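Local coordinates for protein N-acetylglucosamine-6-phosphate deacetylase (Thermotoga maritima, PDB 1O12) that probably removes the acetyl group from N-acetylglucosamine-6-phosphate, as a metal-dependent hydrolase of the NagA family that binds one divalent metal cation per subunit, at residues E195-K198 with F199-G203. Residues are numbered along the deposited sequence; the frame is centred on the assembly and turned at random.
Sequences EFMK and FYKEG
Tyr200 N donates to Phe196 O at 2.9 Å, an i to i+4 helical bond, and Phe199 N reaches the same oxygen more weakly, at 2.8 Å. One residue along, Lys201 N bonds Met197 O, though the place of that oxygen is less certain. Beyond it the helix closes in a Schellman motif: Gly203 N bonds Tyr200 O at 3.2 Å and Val204 N pairs with Phe199 O. Glycine suits this C-prime position because its positive phi (106°) would jam a CB against the preceding carbonyl oxygen. At the exposed end, a water donates to Lys198 O and, weakly, to Glu202 OE2.

The side chains pack at spacings of three and four residues. Phe196 CE2 rests 3.7 Å from Tyr200 CB. Met197, a selenomethionine here, bends at chi2 and chi3 and lies alongside Tyr200, pointing the same way, a Met-aromatic contact with SE 3.8 Å from CD2, oblique to the ring. Glu195 O lies at the edge of the Phe199 ring, in its plane, 3.5 Å from CD1, while the ring packs against Phe164.

Phe196 reaches Ile224 and Ala227 of helix 223-230, whereas Tyr200 OH bonds Asp233. The short helix 193-200 of this amidohydrolase domain is thus amphipathic: its phenylalanines are buried among neighbouring elements, Tyr200 adds a polar tether, and Lys198, Lys201 and Glu202 suit the solvent side where the chain turns out of the helix.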
loop_
_atom_site.group_PDB
_atom_site.type_symbol
_atom_site.label_atom_id
_atom_site.label_comp_id
_atom_site.label_asym_id
_atom_site.label_seq_id
_atom_site.Cartn_x
_atom_site.Cartn_y
_atom_site.Cartn_z
ATOM N N GLU A 195 0.585 8.075 16.933
ATOM C CA GLU A 195 -0.584 8.356 17.749
ATOM C C GLU A 195 -1.600 7.243 17.601
ATOM O O GLU A 195 -2.271 6.861 18.557
ATOM C CB GLU A 195 -1.194 9.698 17.383
ATOM C CG GLU A 195 -0.316 10.856 17.781
ATOM C CD GLU A 195 -0.824 12.181 17.249
ATOM O OE1 GLU A 195 -1.147 12.273 16.037
ATOM O OE2 GLU A 195 -0.887 13.137 18.056
ATOM N N PHE A 196 -1.702 6.706 16.397
ATOM C CA PHE A 196 -2.599 5.594 16.174
ATOM C C PHE A 196 -2.031 4.399 16.937
ATOM O O PHE A 196 -2.774 3.671 17.590
ATOM C CB PHE A 196 -2.681 5.255 14.690
ATOM C CG PHE A 196 -3.329 3.947 14.418
ATOM C CD1 PHE A 196 -4.704 3.846 14.343
ATOM C CD2 PHE A 196 -2.564 2.805 14.297
ATOM C CE1 PHE A 196 -5.312 2.610 14.152
ATOM C CE2 PHE A 196 -3.158 1.568 14.112
ATOM C CZ PHE A 196 -4.525 1.464 14.038
HETATM N N MSE A 197 -0.713 4.206 16.852
HETATM C CA MSE A 197 -0.039 3.090 17.530
HETATM C C MSE A 197 -0.264 3.034 19.047
HETATM O O MSE A 197 -0.242 1.946 19.658
HETATM C CB MSE A 197 1.464 3.130 17.258
HETATM C CG MSE A 197 1.843 2.691 15.868
HETATM SE SE MSE A 197 1.477 0.770 15.518
HETATM C CE MSE A 197 2.992 -0.007 16.487
ATOM N N LYS A 198 -0.450 4.201 19.655
ATOM C CA LYS A 198 -0.698 4.248 21.079
ATOM C C LYS A 198 -1.970 3.448 21.310
ATOM O O LYS A 198 -2.102 2.738 22.312
ATOM C CB LYS A 198 -0.911 5.691 21.532
ATOM C CG LYS A 198 0.025 6.170 22.639
ATOM C CD LYS A 198 0.423 7.650 22.420
ATOM C CE LYS A 198 1.351 7.840 21.194
ATOM N NZ LYS A 198 1.594 9.282 20.817
ATOM N N PHE A 199 -2.905 3.553 20.370
ATOM C CA PHE A 199 -4.154 2.829 20.497
ATOM C C PHE A 199 -4.087 1.410 19.988
ATOM O O PHE A 199 -4.798 0.549 20.475
ATOM C CB PHE A 199 -5.286 3.573 19.801
ATOM C CG PHE A 199 -5.763 4.761 20.558
ATOM C CD1 PHE A 199 -5.095 5.970 20.465
ATOM C CD2 PHE A 199 -6.863 4.665 21.394
ATOM C CE1 PHE A 199 -5.525 7.072 21.205
ATOM C CE2 PHE A 199 -7.288 5.754 22.129
ATOM C CZ PHE A 199 -6.617 6.961 22.033
ATOM N N TYR A 200 -3.236 1.166 19.003
ATOM C CA TYR A 200 -3.085 -0.168 18.457
ATOM C C TYR A 200 -2.456 -1.078 19.493
ATOM O O TYR A 200 -2.761 -2.257 19.546
ATOM C CB TYR A 200 -2.195 -0.134 17.230
ATOM C CG TYR A 200 -1.874 -1.506 16.683
ATOM C CD1 TYR A 200 -2.830 -2.226 15.952
ATOM C CD2 TYR A 200 -0.599 -2.082 16.878
ATOM C CE1 TYR A 200 -2.535 -3.480 15.415
ATOM C CE2 TYR A 200 -0.287 -3.346 16.342
ATOM C CZ TYR A 200 -1.258 -4.030 15.611
ATOM O OH TYR A 200 -0.956 -5.240 15.035
ATOM N N LYS A 201 -1.567 -0.524 20.311
ATOM C CA LYS A 201 -0.905 -1.300 21.348
ATOM C C LYS A 201 -1.893 -1.675 22.441
ATOM O O LYS A 201 -1.654 -2.616 23.192
ATOM C CB LYS A 201 0.214 -0.494 21.980
ATOM C CG LYS A 201 1.317 -0.050 21.041
ATOM C CD LYS A 201 2.195 1.013 21.739
ATOM C CE LYS A 201 3.338 1.432 20.843
ATOM N NZ LYS A 201 4.113 0.228 20.381
ATOM N N GLU A 202 -2.998 -0.934 22.535
ATOM C CA GLU A 202 -4.007 -1.207 23.557
ATOM C C GLU A 202 -5.161 -2.049 23.034
ATOM O O GLU A 202 -6.148 -2.259 23.735
ATOM C CB GLU A 202 -4.575 0.090 24.120
ATOM C CG GLU A 202 -3.587 0.995 24.853
ATOM C CD GLU A 202 -2.884 0.332 26.053
ATOM O OE1 GLU A 202 -3.503 -0.485 26.780
ATOM O OE2 GLU A 202 -1.695 0.662 26.286
ATOM N N GLY A 203 -5.047 -2.512 21.791
ATOM C CA GLY A 203 -6.098 -3.335 21.226
ATOM C C GLY A 203 -7.009 -2.709 20.192
ATOM O O GLY A 203 -7.905 -3.383 19.704
HETATM O O HOH W 1 0.240 2.352 24.130
#